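Local coordinates for protein toluene, o-xylene monooxygenase oxygenase subunit (Pseudomonas stutzeri, PDB 2INC) that probably serves as a helical, non-catalytic partner subunit in a multicomponent monooxygenase that hydroxylates toluene and o-xylene, at residues R108-T113 with Q229-L234; R116-A121 with A163-E168. All coordinates share one frame; numbering follows the deposited sequence.

Overall arrangement
Both contacts use helix 108-117: contact 1 sets its first turns against helix 208-237, and contact 2 follows it through its end into the turn that faces helix 142-172. Along the chain, contact 2 is nested inside the loop closed by contact 1. Their centres lie 12 Å apart, and Leu-231 joins them directly, its CD2 packing 3.6 Å from Phe-117 O and 4.1 Å from Tyr-118 CB. Both sit well off the middle of the chain, about 22 Å and 19 Å from its centre. Neither includes a metal or substrate; in related hydroxylases the diiron site lies in the larger subunit. Another protein chain packs on segment 163-168 of contact 2, whereas none touches contact 1.

Contact 1 (R108-T113 with Q229-L234); sequences REWVET and QQLGSL
Trp-110 packs helix 108-117 against the long helix 208-237, in the all-helical fold of a ferritin-clan hydroxylase subunit, by pushing its indole between the helices toward Leu-231 and Leu-234. The two backbones stay well apart, with 9.8 Å between the CA atoms of Trp-110 and Leu-234, and the ring bridges the distance. Its CG stands anti to the backbone N (chi1 180°), which carries the six-membered ring outward to the leucines. There Trp-110 CZ3 comes within 3.7 Å of Leu-234 CG. Leu-234 CD2 lies at the ring edge, in plane, 3.9 Å from the same Trp-110 CZ3, and the two side chains run past each other in opposite directions. Leu-231 sits one helical turn earlier and meets the neighbouring ring corner more lightly, its CD1 being 4.2 Å from Trp-110 CH2.

Thr-113 has its CB directed at the other helix, yet its hydroxyl turns back on its own: OG1 bonds to Glu-109 O at 2.9 Å. That oxygen also accepts from Thr-113 N, the two donors arriving from opposite faces of the carbonyl plane.

The pyrrole nitrogen NE1 of Trp-110 is spent on Asp-240, so the indole's polar corner is satisfied while its hydrocarbon end meets the leucines. With no hydrogen bond or salt bridge between these two segments, what joins them is apolar burial and the fit of one ring to two leucines.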
loop_
_atom_site.group_PDB
_atom_site.type_symbol
_atom_site.label_atom_id
_atom_site.label_comp_id
_atom_site.label_asym_id
_atom_site.label_seq_id
_atom_site.Cartn_x
_atom_site.Cartn_y
_atom_site.Cartn_z
ATOM N N ARG B 108 -5.612 -43.859 -20.551
ATOM C CA ARG B 108 -5.604 -43.447 -21.960
ATOM C C ARG B 108 -7.014 -43.023 -22.393
ATOM O O ARG B 108 -7.182 -42.040 -23.153
ATOM C CB ARG B 108 -5.122 -44.605 -22.860
ATOM C CG ARG B 108 -5.055 -44.228 -24.351
ATOM C CD ARG B 108 -4.190 -42.938 -24.580
ATOM N NE ARG B 108 -4.302 -42.386 -25.937
ATOM C CZ ARG B 108 -3.377 -41.639 -26.538
ATOM N NH1 ARG B 108 -2.228 -41.321 -25.928
ATOM N NH2 ARG B 108 -3.599 -41.208 -27.777
ATOM N N GLU B 109 -8.021 -43.768 -21.914
ATOM C CA GLU B 109 -9.404 -43.524 -22.277
ATOM C C GLU B 109 -9.881 -42.140 -21.774
ATOM O O GLU B 109 -10.575 -41.403 -22.495
ATOM C CB GLU B 109 -10.306 -44.619 -21.715
ATOM C CG GLU B 109 -10.078 -46.029 -22.363
ATOM C CD GLU B 109 -8.894 -46.884 -21.744
ATOM O OE1 GLU B 109 -8.699 -48.040 -22.241
ATOM O OE2 GLU B 109 -8.164 -46.430 -20.810
ATOM N N TRP B 110 -9.529 -41.803 -20.538
ATOM C CA TRP B 110 -9.864 -40.459 -20.016
ATOM C C TRP B 110 -9.125 -39.356 -20.800
ATOM O O TRP B 110 -9.695 -38.326 -21.191
ATOM C CB TRP B 110 -9.533 -40.349 -18.524
ATOM C CG TRP B 110 -9.870 -38.984 -18.015
ATOM C CD1 TRP B 110 -9.023 -38.022 -17.574
ATOM C CD2 TRP B 110 -11.180 -38.454 -17.898
ATOM N NE1 TRP B 110 -9.734 -36.888 -17.199
ATOM C CE2 TRP B 110 -11.065 -37.143 -17.384
ATOM C CE3 TRP B 110 -12.450 -38.961 -18.178
ATOM C CZ2 TRP B 110 -12.189 -36.330 -17.162
ATOM C CZ3 TRP B 110 -13.567 -38.140 -17.952
ATOM C CH2 TRP B 110 -13.424 -36.850 -17.460
ATOM N N VAL B 111 -7.854 -39.566 -21.057
ATOM C CA VAL B 111 -7.117 -38.614 -21.862
ATOM C C VAL B 111 -7.846 -38.329 -23.194
ATOM O O VAL B 111 -7.986 -37.179 -23.628
ATOM C CB VAL B 111 -5.670 -39.071 -22.080
ATOM C CG1 VAL B 111 -4.973 -38.262 -23.195
ATOM C CG2 VAL B 111 -4.864 -38.924 -20.774
ATOM N N GLU B 112 -8.326 -39.366 -23.851
ATOM C CA GLU B 112 -9.128 -39.140 -25.051
ATOM C C GLU B 112 -10.443 -38.403 -24.796
ATOM O O GLU B 112 -10.865 -37.610 -25.632
ATOM C CB GLU B 112 -9.358 -40.468 -25.771
ATOM C CG GLU B 112 -8.048 -40.869 -26.473
ATOM C CD GLU B 112 -8.098 -42.252 -27.103
ATOM O OE1 GLU B 112 -7.141 -42.550 -27.856
ATOM O OE2 GLU B 112 -9.087 -43.012 -26.855
ATOM N N THR B 113 -11.103 -38.663 -23.672
ATOM C CA THR B 113 -12.291 -37.905 -23.301
ATOM C C THR B 113 -11.981 -36.405 -23.086
ATOM O O THR B 113 -12.755 -35.559 -23.488
ATOM C CB THR B 113 -12.831 -38.468 -22.017
ATOM O OG1 THR B 113 -13.041 -39.851 -22.260
ATOM C CG2 THR B 113 -14.134 -37.809 -21.554
ATOM N N GLN B 229 -20.491 -28.838 -14.206
ATOM C CA GLN B 229 -21.116 -29.811 -13.351
ATOM C C GLN B 229 -20.920 -31.264 -13.822
ATOM O O GLN B 229 -20.358 -32.062 -13.084
ATOM C CB GLN B 229 -22.576 -29.478 -13.127
ATOM C CG GLN B 229 -23.202 -30.247 -11.980
ATOM C CD GLN B 229 -22.589 -29.917 -10.657
ATOM O OE1 GLN B 229 -22.227 -28.772 -10.392
ATOM N NE2 GLN B 229 -22.477 -30.904 -9.804
ATOM N N GLN B 230 -21.359 -31.600 -15.033
ATOM C CA GLN B 230 -21.438 -33.000 -15.426
ATOM C C GLN B 230 -20.056 -33.498 -15.806
ATOM O O GLN B 230 -19.643 -34.581 -15.397
ATOM C CB GLN B 230 -22.427 -33.182 -16.590
ATOM C CG GLN B 230 -23.898 -32.924 -16.208
ATOM C CD GLN B 230 -24.380 -33.830 -15.123
ATOM O OE1 GLN B 230 -24.139 -35.028 -15.178
ATOM N NE2 GLN B 230 -25.030 -33.273 -14.098
ATOM N N LEU B 231 -19.324 -32.727 -16.601
ATOM C CA LEU B 231 -17.956 -33.145 -16.916
ATOM C C LEU B 231 -17.074 -33.172 -15.654
ATOM O O LEU B 231 -16.333 -34.134 -15.426
ATOM C CB LEU B 231 -17.354 -32.260 -18.004
ATOM C CG LEU B 231 -15.926 -32.616 -18.437
ATOM C CD1 LEU B 231 -15.944 -33.969 -19.125
ATOM C CD2 LEU B 231 -15.369 -31.552 -19.358
ATOM N N GLY B 232 -17.176 -32.152 -14.796
ATOM C CA GLY B 232 -16.400 -32.130 -13.535
ATOM C C GLY B 232 -16.686 -33.364 -12.661
ATOM O O GLY B 232 -15.757 -33.972 -12.144
ATOM N N SER B 233 -17.962 -33.760 -12.518
ATOM C CA SER B 233 -18.315 -34.999 -11.765
ATOM C C SER B 233 -17.728 -36.242 -12.394
ATOM O O SER B 233 -17.173 -37.145 -11.744
ATOM C CB SER B 233 -19.805 -35.203 -11.777
ATOM O OG SER B 233 -20.352 -34.206 -10.974
ATOM N N LEU B 234 -17.844 -36.295 -13.698
ATOM C CA LEU B 234 -17.274 -37.398 -14.392
ATOM C C LEU B 234 -15.756 -37.432 -14.173
ATOM O O LEU B 234 -15.178 -38.501 -13.946
ATOM C CB LEU B 234 -17.606 -37.255 -15.871
ATOM C CG LEU B 234 -17.097 -38.367 -16.739
ATOM C CD1 LEU B 234 -17.754 -39.695 -16.298
ATOM C CD2 LEU B 234 -17.427 -38.014 -18.203
#

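Contact 2 (R116-A121 with A163-E168); sequences RFYTPA and AYRTRE
Thr-119 and Thr-166 form the tight part of this contact, where their CA atoms come within 6.0 Å. The methyl CG2 of Thr-119 presses on Thr-166 OG1 at 3.4 Å, the two side chains crossing at a slant. This is packing: Thr-119 OG1, turned in between its own backbone N and carbonyl carbon (chi1 61°), bonds to Glu-182 instead, and Thr-166 OG1 bonds to Thr-162 O one turn back. A water ties the same two residues together, donating to Thr-119 O and to Thr-166 OG1, both at 2.7 Å.

The Tyr-118 end is looser. Arg-165 CB lies at the edge of the Tyr-118 ring, near its plane, 3.8 Å from Tyr-118 OH, and the two side chains cross at about a right angle. The Arg-165 chain is bent at chi2 and chi3, and its NH2 makes a salt bridge with Glu-168 OE2 (2.9 Å), from above the carboxylate plane; Asp-103 pairs with the same nitrogen. Two acids therefore probably hold the guanidinium in place.

From Tyr-118 to Ala-121 the chain makes a type I beta turn, a compact link between helices 108-117 and 121-138 that rests against helix 142-172 in this ferritin-clan helical fold.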
loop_
_atom_site.group_PDB
_atom_site.type_symbol
_atom_site.label_atom_id
_atom_site.label_comp_id
_atom_site.label_asym_id
_atom_site.label_seq_id
_atom_site.Cartn_x
_atom_site.Cartn_y
_atom_site.Cartn_z
ATOM N N ARG B 116 -11.724 -34.560 -26.425
ATOM C CA ARG B 116 -12.997 -34.365 -27.100
ATOM C C ARG B 116 -13.894 -33.418 -26.378
ATOM O O ARG B 116 -14.528 -32.564 -27.022
ATOM C CB ARG B 116 -13.750 -35.702 -27.230
ATOM C CG ARG B 116 -15.032 -35.611 -28.070
ATOM C CD ARG B 116 -15.498 -36.984 -28.512
ATOM N NE ARG B 116 -16.700 -36.791 -29.337
ATOM C CZ ARG B 116 -17.710 -37.634 -29.430
ATOM N NH1 ARG B 116 -17.697 -38.794 -28.746
ATOM N NH2 ARG B 116 -18.734 -37.311 -30.224
ATOM N N PHE B 117 -13.991 -33.611 -25.051
ATOM C CA PHE B 117 -14.976 -32.907 -24.242
ATOM C C PHE B 117 -14.462 -31.781 -23.370
ATOM O O PHE B 117 -15.286 -30.984 -22.875
ATOM C CB PHE B 117 -15.665 -33.888 -23.309
ATOM C CG PHE B 117 -16.498 -34.910 -24.033
ATOM C CD1 PHE B 117 -17.760 -34.574 -24.512
ATOM C CD2 PHE B 117 -15.990 -36.193 -24.291
ATOM C CE1 PHE B 117 -18.542 -35.529 -25.197
ATOM C CE2 PHE B 117 -16.763 -37.150 -24.975
ATOM C CZ PHE B 117 -18.064 -36.809 -25.411
ATOM N N TYR B 118 -13.148 -31.728 -23.154
ATOM C CA TYR B 118 -12.592 -30.650 -22.307
ATOM C C TYR B 118 -11.860 -29.540 -23.048
ATOM O O TYR B 118 -12.284 -28.385 -23.031
ATOM C CB TYR B 118 -11.742 -31.270 -21.164
ATOM C CG TYR B 118 -11.041 -30.190 -20.349
ATOM C CD1 TYR B 118 -9.661 -30.025 -20.409
ATOM C CD2 TYR B 118 -11.776 -29.329 -19.565
ATOM C CE1 TYR B 118 -9.016 -29.026 -19.686
ATOM C CE2 TYR B 118 -11.141 -28.308 -18.843
ATOM C CZ TYR B 118 -9.771 -28.184 -18.906
ATOM O OH TYR B 118 -9.146 -27.191 -18.175
ATOM N N THR B 119 -10.779 -29.860 -23.744
ATOM C CA THR B 119 -9.999 -28.800 -24.314
ATOM C C THR B 119 -10.704 -27.905 -25.370
ATOM O O THR B 119 -10.370 -26.694 -25.449
ATOM C CB THR B 119 -8.625 -29.271 -24.741
ATOM O OG1 THR B 119 -8.793 -30.268 -25.707
ATOM C CG2 THR B 119 -7.880 -29.883 -23.508
ATOM N N PRO B 120 -11.655 -28.452 -26.177
ATOM C CA PRO B 120 -12.351 -27.551 -27.106
ATOM C C PRO B 120 -13.189 -26.491 -26.452
ATOM O O PRO B 120 -13.604 -25.552 -27.119
ATOM C CB PRO B 120 -13.259 -28.474 -27.930
ATOM C CG PRO B 120 -12.646 -29.813 -27.810
ATOM C CD PRO B 120 -12.029 -29.866 -26.438
ATOM N N ALA B 121 -13.424 -26.611 -25.158
ATOM C CA ALA B 121 -14.140 -25.578 -24.435
ATOM C C ALA B 121 -13.424 -24.201 -24.479
ATOM O O ALA B 121 -14.050 -23.205 -24.132
ATOM C CB ALA B 121 -14.393 -26.006 -23.002
ATOM N N ALA B 163 -6.650 -22.940 -21.623
ATOM C CA ALA B 163 -5.411 -22.781 -22.441
ATOM C C ALA B 163 -4.174 -23.391 -21.728
ATOM O O ALA B 163 -3.387 -24.132 -22.328
ATOM C CB ALA B 163 -5.165 -21.332 -22.752
ATOM N N TYR B 164 -4.016 -23.094 -20.438
ATOM C CA TYR B 164 -2.877 -23.580 -19.668
ATOM C C TYR B 164 -2.863 -25.108 -19.579
ATOM O O TYR B 164 -1.852 -25.796 -19.912
ATOM C CB TYR B 164 -2.986 -22.975 -18.222
ATOM C CG TYR B 164 -1.779 -23.370 -17.373
ATOM C CD1 TYR B 164 -0.693 -22.533 -17.295
ATOM C CD2 TYR B 164 -1.757 -24.583 -16.643
ATOM C CE1 TYR B 164 0.425 -22.844 -16.546
ATOM C CE2 TYR B 164 -0.618 -24.931 -15.866
ATOM C CZ TYR B 164 0.468 -24.024 -15.841
ATOM O OH TYR B 164 1.638 -24.287 -15.123
ATOM N N ARG B 165 -3.986 -25.653 -19.169
ATOM C CA ARG B 165 -4.102 -27.106 -19.050
ATOM C C ARG B 165 -3.962 -27.821 -20.368
ATOM O O ARG B 165 -3.427 -28.914 -20.398
ATOM C CB ARG B 165 -5.408 -27.513 -18.444
ATOM C CG ARG B 165 -5.473 -27.073 -16.972
ATOM C CD ARG B 165 -4.551 -28.001 -16.144
ATOM N NE ARG B 165 -5.064 -29.386 -16.206
ATOM C CZ ARG B 165 -4.294 -30.485 -16.249
ATOM N NH1 ARG B 165 -4.864 -31.694 -16.277
ATOM N NH2 ARG B 165 -2.949 -30.371 -16.253
ATOM N N THR B 166 -4.431 -27.190 -21.443
ATOM C CA THR B 166 -4.270 -27.785 -22.770
ATOM C C THR B 166 -2.803 -27.967 -23.092
ATOM O O THR B 166 -2.409 -29.017 -23.610
ATOM C CB THR B 166 -4.964 -26.909 -23.833
ATOM O OG1 THR B 166 -6.361 -26.897 -23.538
ATOM C CG2 THR B 166 -4.758 -27.509 -25.271
ATOM N N ARG B 167 -1.987 -26.950 -22.839
ATOM C CA ARG B 167 -0.524 -27.095 -22.986
ATOM C C ARG B 167 0.069 -28.177 -22.105
ATOM O O ARG B 167 0.918 -28.953 -22.532
ATOM C CB ARG B 167 0.201 -25.827 -22.600
ATOM C CG ARG B 167 0.421 -24.894 -23.653
ATOM C CD ARG B 167 1.833 -25.097 -24.314
ATOM N NE ARG B 167 1.735 -26.194 -25.205
ATOM C CZ ARG B 167 1.257 -26.196 -26.447
ATOM N NH1 ARG B 167 1.204 -27.369 -27.017
ATOM N NH2 ARG B 167 0.871 -25.117 -27.127
ATOM N N GLU B 168 -0.327 -28.216 -20.853
ATOM C CA GLU B 168 0.189 -29.245 -19.933
ATOM C C GLU B 168 -0.171 -30.643 -20.384
ATOM O O GLU B 168 0.671 -31.571 -20.358
ATOM C CB GLU B 168 -0.361 -29.026 -18.522
ATOM C CG GLU B 168 0.246 -27.884 -17.815
ATOM C CD GLU B 168 0.240 -28.128 -16.325
ATOM O OE1 GLU B 168 1.339 -28.111 -15.702
ATOM O OE2 GLU B 168 -0.865 -28.380 -15.769
HETATM O O HOH W 1 -7.891 -25.639 -25.390
#